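Local atomic coordinates of putative iron-uptake ABC transport system,periplasmic iron-binding protein (Campylobacter jejuni, PDB entry 3E13), a protein that binds ferric iron in the periplasm and probably delivers it to an ABC transporter for iron uptake. Residues A[60-65]-A[144-149]; A[106-109]-A[113-116]; A[151-156]-A[302-307]. One frame throughout, in Å; residues are numbered along the deposited sequence.

Interaction 1: residues A[60-65]-A[144-149]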
loop_
_atom_site.group_PDB
_atom_site.type_symbol
_atom_site.label_atom_id
_atom_site.label_comp_id
_atom_site.label_asym_id
_atom_site.label_seq_id
_atom_site.Cartn_x
_atom_site.Cartn_y
_atom_site.Cartn_z
ATOM N N ASP A 60 3.449 -0.782 2.521
ATOM C CA ASP A 60 3.010 0.310 3.394
ATOM C C ASP A 60 4.161 1.082 3.995
ATOM O O ASP A 60 5.134 0.502 4.521
ATOM C CB ASP A 60 2.130 -0.268 4.497
ATOM C CG ASP A 60 1.743 0.727 5.501
ATOM O OD1 ASP A 60 2.074 0.535 6.736
ATOM O OD2 ASP A 60 1.056 1.721 5.186
ATOM N N ILE A 61 4.052 2.399 3.968
ATOM C CA ILE A 61 5.066 3.259 4.609
ATOM C C ILE A 61 5.151 3.004 6.115
ATOM O O ILE A 61 6.253 2.908 6.656
ATOM C CB ILE A 61 4.847 4.791 4.344
ATOM C CG1 ILE A 61 5.914 5.646 5.067
ATOM C CG2 ILE A 61 3.421 5.266 4.737
ATOM C CD1 ILE A 61 7.359 5.313 4.758
ATOM N N SER A 62 3.997 2.915 6.766
ATOM C CA SER A 62 4.030 2.928 8.228
ATOM C C SER A 62 4.686 1.679 8.803
ATOM O O SER A 62 5.403 1.759 9.799
ATOM C CB SER A 62 2.626 3.166 8.829
ATOM O OG SER A 62 2.089 4.411 8.350
ATOM N N ASN A 63 4.518 0.558 8.135
ATOM C CA ASN A 63 5.198 -0.670 8.514
ATOM C C ASN A 63 6.729 -0.534 8.461
ATOM O O ASN A 63 7.427 -1.075 9.274
ATOM C CB ASN A 63 4.796 -1.836 7.641
ATOM C CG ASN A 63 3.345 -2.240 7.797
ATOM O OD1 ASN A 63 2.720 -2.777 6.873
ATOM N ND2 ASN A 63 2.794 -2.070 9.049
ATOM N N LEU A 64 7.249 0.151 7.445
ATOM C CA LEU A 64 8.666 0.424 7.377
ATOM C C LEU A 64 9.103 1.304 8.518
ATOM O O LEU A 64 10.135 1.053 9.108
ATOM C CB LEU A 64 9.025 1.121 6.039
ATOM C CG LEU A 64 8.850 0.168 4.867
ATOM C CD1 LEU A 64 8.695 1.010 3.595
ATOM C CD2 LEU A 64 10.017 -0.830 4.712
ATOM N N THR A 65 8.363 2.382 8.792
ATOM C CA THR A 65 8.757 3.270 9.892
ATOM C C THR A 65 8.635 2.571 11.252
ATOM O O THR A 65 9.430 2.840 12.174
ATOM C CB THR A 65 7.996 4.581 9.870
ATOM O OG1 THR A 65 6.614 4.320 10.022
ATOM C CG2 THR A 65 8.063 5.207 8.556
ATOM N N SER A 144 -5.458 0.655 6.028
ATOM C CA SER A 144 -6.452 1.367 6.808
ATOM C C SER A 144 -5.790 2.216 7.859
ATOM O O SER A 144 -6.200 3.365 8.074
ATOM C CB SER A 144 -7.410 0.385 7.537
ATOM O OG SER A 144 -8.110 -0.436 6.637
ATOM N N LYS A 145 -4.784 1.655 8.523
ATOM C CA LYS A 145 -4.025 2.362 9.563
ATOM C C LYS A 145 -3.337 3.590 8.964
ATOM O O LYS A 145 -3.398 4.663 9.531
ATOM C CB LYS A 145 -3.019 1.457 10.190
ATOM C CG LYS A 145 -3.686 0.421 11.025
ATOM C CD LYS A 145 -2.736 -0.416 11.791
ATOM C CE LYS A 145 -1.932 -1.312 10.933
ATOM N NZ LYS A 145 -1.104 -2.327 11.777
ATOM N N THR A 146 -2.723 3.436 7.804
ATOM C CA THR A 146 -2.003 4.529 7.191
ATOM C C THR A 146 -2.919 5.589 6.621
ATOM O O THR A 146 -2.627 6.761 6.740
ATOM C CB THR A 146 -0.996 4.012 6.177
ATOM O OG1 THR A 146 0.008 3.258 6.902
ATOM C CG2 THR A 146 -0.284 5.168 5.453
ATOM N N LEU A 147 -4.064 5.205 6.080
ATOM C CA LEU A 147 -5.035 6.188 5.673
ATOM C C LEU A 147 -5.480 7.053 6.855
ATOM O O LEU A 147 -5.548 8.267 6.758
ATOM C CB LEU A 147 -6.215 5.542 4.950
ATOM C CG LEU A 147 -7.404 6.406 4.528
ATOM C CD1 LEU A 147 -6.937 7.479 3.513
ATOM C CD2 LEU A 147 -8.482 5.540 3.910
ATOM N N LEU A 148 -5.808 6.427 8.002
ATOM C CA LEU A 148 -6.241 7.194 9.143
ATOM C C LEU A 148 -5.121 8.089 9.669
ATOM O O LEU A 148 -5.346 9.238 10.040
ATOM C CB LEU A 148 -6.722 6.278 10.260
ATOM C CG LEU A 148 -7.255 7.035 11.479
ATOM C CD1 LEU A 148 -8.411 7.899 11.150
ATOM C CD2 LEU A 148 -7.673 6.016 12.546
ATOM N N ALA A 149 -3.909 7.572 9.687
ATOM C CA ALA A 149 -2.734 8.370 10.050
ATOM C C ALA A 149 -2.610 9.617 9.166
ATOM O O ALA A 149 -2.263 10.681 9.655
ATOM C CB ALA A 149 -1.490 7.540 9.996
HETATM O O HOH W 1 0.600 -3.897 10.251
#

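Interaction 2: residues A[106-109]-A[113-116]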
loop_
_atom_site.group_PDB
_atom_site.type_symbol
_atom_site.label_atom_id
_atom_site.label_comp_id
_atom_site.label_asym_id
_atom_site.label_seq_id
_atom_site.Cartn_x
_atom_site.Cartn_y
_atom_site.Cartn_z
ATOM N N ILE A 106 -11.751 5.731 -3.784
ATOM C CA ILE A 106 -13.105 5.246 -3.466
ATOM C C ILE A 106 -13.667 4.715 -4.789
ATOM O O ILE A 106 -13.747 5.447 -5.783
ATOM C CB ILE A 106 -13.978 6.351 -2.895
ATOM C CG1 ILE A 106 -13.411 6.901 -1.592
ATOM C CG2 ILE A 106 -15.431 5.839 -2.640
ATOM C CD1 ILE A 106 -14.004 8.263 -1.179
ATOM N N ALA A 107 -14.019 3.438 -4.814
ATOM C CA ALA A 107 -14.510 2.807 -6.039
ATOM C C ALA A 107 -16.036 2.715 -5.990
ATOM O O ALA A 107 -16.604 2.489 -4.910
ATOM C CB ALA A 107 -13.870 1.435 -6.256
ATOM N N TYR A 108 -16.682 2.941 -7.143
ATOM C CA TYR A 108 -18.143 2.749 -7.285
ATOM C C TYR A 108 -18.424 1.812 -8.468
ATOM O O TYR A 108 -17.518 1.509 -9.237
ATOM C CB TYR A 108 -18.865 4.072 -7.443
ATOM C CG TYR A 108 -18.466 4.841 -8.666
ATOM C CD1 TYR A 108 -19.238 4.805 -9.812
ATOM C CD2 TYR A 108 -17.328 5.620 -8.672
ATOM C CE1 TYR A 108 -18.858 5.515 -10.931
ATOM C CE2 TYR A 108 -16.962 6.343 -9.786
ATOM C CZ TYR A 108 -17.717 6.249 -10.925
ATOM O OH TYR A 108 -17.359 6.970 -12.076
ATOM N N ASN A 109 -19.681 1.394 -8.617
ATOM C CA ASN A 109 -20.086 0.542 -9.732
ATOM C C ASN A 109 -20.515 1.420 -10.907
ATOM O O ASN A 109 -21.592 2.039 -10.896
ATOM C CB ASN A 109 -21.231 -0.383 -9.287
ATOM C CG ASN A 109 -21.475 -1.515 -10.247
ATOM O OD1 ASN A 109 -21.633 -2.704 -9.843
ATOM N ND2 ASN A 109 -21.517 -1.196 -11.501
ATOM N N ASN A 113 -26.303 3.735 -12.284
ATOM C CA ASN A 113 -26.519 5.156 -12.176
ATOM C C ASN A 113 -26.370 5.402 -10.712
ATOM O O ASN A 113 -27.121 4.825 -9.902
ATOM C CB ASN A 113 -27.905 5.572 -12.635
ATOM C CG ASN A 113 -28.152 5.241 -14.087
ATOM O OD1 ASN A 113 -27.313 5.521 -14.943
ATOM N ND2 ASN A 113 -29.338 4.689 -14.378
ATOM N N ILE A 114 -25.289 6.073 -10.358
ATOM C CA ILE A 114 -25.003 6.391 -8.951
ATOM C C ILE A 114 -24.561 7.818 -8.925
ATOM O O ILE A 114 -23.742 8.245 -9.731
ATOM C CB ILE A 114 -23.952 5.440 -8.299
ATOM C CG1 ILE A 114 -23.640 5.953 -6.890
ATOM C CG2 ILE A 114 -22.695 5.266 -9.190
ATOM C CD1 ILE A 114 -22.947 4.998 -6.011
ATOM N N ASP A 115 -25.127 8.572 -7.993
ATOM C CA ASP A 115 -24.781 9.957 -7.787
ATOM C C ASP A 115 -23.503 9.971 -6.913
ATOM O O ASP A 115 -23.493 9.496 -5.778
ATOM C CB ASP A 115 -25.953 10.650 -7.068
ATOM C CG ASP A 115 -25.731 12.107 -6.870
ATOM O OD1 ASP A 115 -24.662 12.621 -7.252
ATOM O OD2 ASP A 115 -26.598 12.841 -6.335
ATOM N N ILE A 116 -22.411 10.421 -7.494
ATOM C CA ILE A 116 -21.143 10.524 -6.776
ATOM C C ILE A 116 -20.815 11.997 -6.484
ATOM O O ILE A 116 -19.730 12.315 -5.993
ATOM C CB ILE A 116 -20.016 9.851 -7.600
ATOM C CG1 ILE A 116 -19.767 10.550 -8.944
ATOM C CG2 ILE A 116 -20.332 8.392 -7.840
ATOM C CD1 ILE A 116 -18.451 10.123 -9.668
#

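Interaction 3: residues A[151-156]-A[302-307]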
loop_
_atom_site.group_PDB
_atom_site.type_symbol
_atom_site.label_atom_id
_atom_site.label_comp_id
_atom_site.label_asym_id
_atom_site.label_seq_id
_atom_site.Cartn_x
_atom_site.Cartn_y
_atom_site.Cartn_z
ATOM N N ILE A 151 -5.114 11.206 7.751
ATOM C CA ILE A 151 -6.183 12.117 8.188
ATOM C C ILE A 151 -5.782 12.866 9.473
ATOM O O ILE A 151 -6.045 14.068 9.634
ATOM C CB ILE A 151 -7.478 11.339 8.313
ATOM C CG1 ILE A 151 -7.923 10.871 6.924
ATOM C CG2 ILE A 151 -8.565 12.182 8.917
ATOM C CD1 ILE A 151 -9.083 9.826 6.955
ATOM N N ILE A 152 -5.166 12.154 10.433
ATOM C CA ILE A 152 -4.608 12.808 11.604
ATOM C C ILE A 152 -3.627 13.884 11.165
ATOM O O ILE A 152 -3.654 15.024 11.628
ATOM C CB ILE A 152 -3.924 11.838 12.583
ATOM C CG1 ILE A 152 -4.906 10.815 13.136
ATOM C CG2 ILE A 152 -3.281 12.631 13.702
ATOM C CD1 ILE A 152 -4.236 9.624 13.839
ATOM N N ALA A 153 -2.714 13.516 10.285
ATOM C CA ALA A 153 -1.667 14.436 9.892
ATOM C C ALA A 153 -2.237 15.690 9.188
ATOM O O ALA A 153 -1.729 16.812 9.400
ATOM C CB ALA A 153 -0.653 13.738 9.003
ATOM N N ASN A 154 -3.294 15.514 8.405
ATOM C CA ASN A 154 -3.832 16.597 7.609
ATOM C C ASN A 154 -4.892 17.423 8.385
ATOM O O ASN A 154 -4.862 18.668 8.342
ATOM C CB ASN A 154 -4.449 16.079 6.321
ATOM C CG ASN A 154 -3.444 15.895 5.242
ATOM O OD1 ASN A 154 -2.678 16.845 4.917
ATOM N ND2 ASN A 154 -3.382 14.688 4.672
ATOM N N ASP A 155 -5.759 16.752 9.137
ATOM C CA ASP A 155 -6.969 17.360 9.682
ATOM C C ASP A 155 -7.041 17.294 11.197
ATOM O O ASP A 155 -7.995 17.841 11.750
ATOM C CB ASP A 155 -8.225 16.724 9.089
ATOM C CG ASP A 155 -8.335 16.916 7.576
ATOM O OD1 ASP A 155 -7.785 17.875 7.008
ATOM O OD2 ASP A 155 -8.931 16.112 6.864
ATOM N N GLY A 156 -6.084 16.626 11.865
ATOM C CA GLY A 156 -6.074 16.570 13.330
ATOM C C GLY A 156 -6.741 15.337 13.894
ATOM O O GLY A 156 -7.551 14.652 13.202
ATOM N N ALA A 302 3.369 8.699 8.559
ATOM C CA ALA A 302 3.746 7.569 9.408
ATOM C C ALA A 302 4.082 7.962 10.853
ATOM O O ALA A 302 4.073 7.108 11.760
ATOM C CB ALA A 302 4.864 6.821 8.807
ATOM N N GLU A 303 4.400 9.232 11.084
ATOM C CA GLU A 303 4.568 9.753 12.441
ATOM C C GLU A 303 3.306 9.641 13.296
ATOM O O GLU A 303 3.370 9.803 14.535
ATOM C CB GLU A 303 5.014 11.200 12.409
ATOM C CG GLU A 303 6.434 11.288 11.902
ATOM C CD GLU A 303 6.972 12.697 11.725
ATOM O OE1 GLU A 303 8.088 12.806 11.175
ATOM O OE2 GLU A 303 6.315 13.672 12.094
ATOM N N ASN A 304 2.167 9.403 12.657
ATOM C CA ASN A 304 0.901 9.343 13.349
ATOM C C ASN A 304 0.306 7.946 13.481
ATOM O O ASN A 304 -0.873 7.787 13.832
ATOM C CB ASN A 304 -0.071 10.256 12.633
ATOM C CG ASN A 304 0.388 11.710 12.677
ATOM O OD1 ASN A 304 0.193 12.385 13.676
ATOM N ND2 ASN A 304 1.036 12.190 11.608
ATOM N N ILE A 305 1.124 6.936 13.243
ATOM C CA ILE A 305 0.612 5.589 13.190
ATOM C C ILE A 305 0.145 5.079 14.557
ATOM O O ILE A 305 -0.876 4.400 14.621
ATOM C CB ILE A 305 1.607 4.583 12.517
ATOM C CG1 ILE A 305 0.895 3.317 12.087
ATOM C CG2 ILE A 305 2.839 4.326 13.390
ATOM C CD1 ILE A 305 -0.123 3.528 10.933
ATOM N N LYS A 306 0.871 5.407 15.622
ATOM C CA LYS A 306 0.480 4.894 16.944
ATOM C C LYS A 306 -0.898 5.414 17.337
ATOM O O LYS A 306 -1.724 4.681 17.874
ATOM C CB LYS A 306 1.529 5.279 17.959
ATOM C CG LYS A 306 2.834 4.565 17.816
ATOM C CD LYS A 306 3.850 5.176 18.762
ATOM C CE LYS A 306 5.271 4.787 18.558
ATOM N NZ LYS A 306 6.052 5.569 19.652
ATOM N N GLU A 307 -1.142 6.695 17.094
ATOM C CA GLU A 307 -2.407 7.315 17.440
ATOM C C GLU A 307 -3.550 6.789 16.559
ATOM O O GLU A 307 -4.656 6.586 17.014
ATOM C CB GLU A 307 -2.292 8.841 17.334
ATOM C CG GLU A 307 -3.567 9.527 17.815
ATOM C CD GLU A 307 -3.424 11.027 17.937
ATOM O OE1 GLU A 307 -2.701 11.645 17.138
ATOM O OE2 GLU A 307 -4.024 11.620 18.867
#

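Interaction 1: residues A[60-65]-A[144-149]
Thr146 OG1 gives its proton to Asp60 OD2 across 2.5 Å, a short bond that enters on the syn lone pair of the carboxylate oxygen. The same hydroxyl is also an acceptor: Ser62 OG donates to Thr146 OG1 at 2.8 Å, so the three residues line up in a short chain of hydrogen bonds, serine to threonine to carboxylate. Thr146 can serve both partners because its OG1 stands beside its own backbone N (chi1 -66°), facing the start of helix 61-69, while CG2 lies anti to that N, beside the carbonyl carbon, and faces Ile61.

Asp60 is the N-cap of that helix. Its second oxygen, OD1, accepts from Asn63 N at 2.8 Å, the amide arriving from above the carboxylate plane, 41° out of it. Asn234 ND2 is a further donor to OD2, and Asn234 OD1 receives Ile61 N. The carboxylate is therefore gripped on both oxygens, which fixes its rotation.

Outside this polar centre the contact is sparse. The methyl Thr146 CG2 meets Ile61 CG2 at 3.8 Å, the two side chains crossing at about a right angle. At the partly exposed border a water accepts from both Asn63 ND2 and Lys145 NZ and links the two helices indirectly; Ile301 and His232 also touch Thr146.

All four touching residues are buried, and the side chain of Asp60 lies about 5 Å from that of the iron ligand Tyr143. A carboxylate cap hydrogen-bonded to the helix that carries this ligand is consistent with a second-shell role in holding helix 142-155 in place beside the metal site.

Interaction 2: residues A[106-109]-A[113-116]
Tyr108 and Ile116 meet face-on: the methyl Ile116 CG2 sits over the centre of the phenol ring, 4.1 Å from its centroid and 11° off the ring normal, a well-formed CH-pi contact. The other branch of the isoleucine reaches past the CE2 side of the ring, with CD1 4.1 Å from Tyr108 CE2 and as near Tyr108 OH. The two side chains cross at about a right angle.

The tightest approach belongs to Ile114, whose CG2 comes within 3.5 Å of Tyr108 CD1. It approaches the ring obliquely, and the same methyl rests 3.8 Å from the backbone carbonyl Asn109 O. A chi1 of 62° sets the ring of Tyr108 between its own backbone N and carbonyl carbon, and from there it reaches across to the returning chain.

The tyrosine stands at the end of the long strand 97-109, part of the mixed sheet of this periplasmic binding protein, where it runs antiparallel to strands 193-197 and 219-222. Beyond Asn109 the chain turns back, and 113-116 returns as an irregular segment with no hydrogen bond to the strand segment; it is held against the strand by apolar packing, mostly of side chains. Phe193 of strand 193-197 touches both Tyr108 and Ile114, while Ile222 of strand 219-222 touches Tyr108 and Ile116, extending the apolar cluster into the sheet.

Toward solvent the contact thins quickly. The CB of Asn113 points away from the strand, and Asp115, exposed, is hydrogen-bonded through OD1 to Ser117 OG. At the turn itself, Thr112 OG1 is hydrogen-bonded to Asn109 O.

Interaction 3: residues A[151-156]-A[302-307]
Ile152 and Asn304 are brought together by matching first torsions. In Asn304 the amide carbon CG stands opposite the carbonyl carbon (chi1 -63°), which carries the flat amide out over helix 142-155; in Ile152 a chi1 of -62° sets CG1 beside the backbone N, sending CD1 toward the start of helix 305-315, and leaves CG2 anti to that N. The two side chains slide past each other in opposite directions.

Each end of the amide then finds an aliphatic neighbour. Asn304 OD1 lies 3.5 Å from the methyl Ile152 CG2, and Asn304 ND2 lies 3.5 Å from Ala153 CB, so the group straddles two successive residues of the helix. No hydrogen bond crosses between the segments: the amide contributes its surface here, although ND2 makes a weak hydrogen bond to Ile301 O of helix 298-302.

Glu307, one turn further on, meets Ile152 as well. Its extended chain crosses the isoleucine obliquely, with CG at 4.0 Å from Ile152 CD1 and the carboxylate oxygen OE1 at 3.6 Å from Ile152 CG2. Ile152 is the one buried residue among the four that touch, met by the amide of Asn304 and by both the chain and the carboxylate of Glu307.

Asn304 occupies the N-cap position of helix 305-315, but its side chain makes no capping bond and is spent on this interface. The contact thus joins the end of helix 142-155 to the link between helices 298-302 and 305-315. Helix 157-170 adds Ala160 against Ile152, Ile296 touches Ala153, and Ala302 and Ile305 lean on helix 61-69.

Overall arrangement
Helix 142-155 is common to interactions 1 and 3, whose centres lie 9 Å apart. They touch directly, with Ser62 and Lys145 packing on Ile305 and Thr65 on Ala302, so helices 61-69, 142-155 and 305-315 form one cluster. Within it the chemistry changes with depth: interaction 1, fully buried and nearest the iron, relies on directed hydrogen bonds round a carboxylate, whereas the partly buried interaction 3 uses polar side chains for van der Waals contact without a bond between its segments. Interaction 2 stands apart, about 26 Å from interaction 1 between centres, a surface contact where apolar groups fasten a returning loop to a strand end.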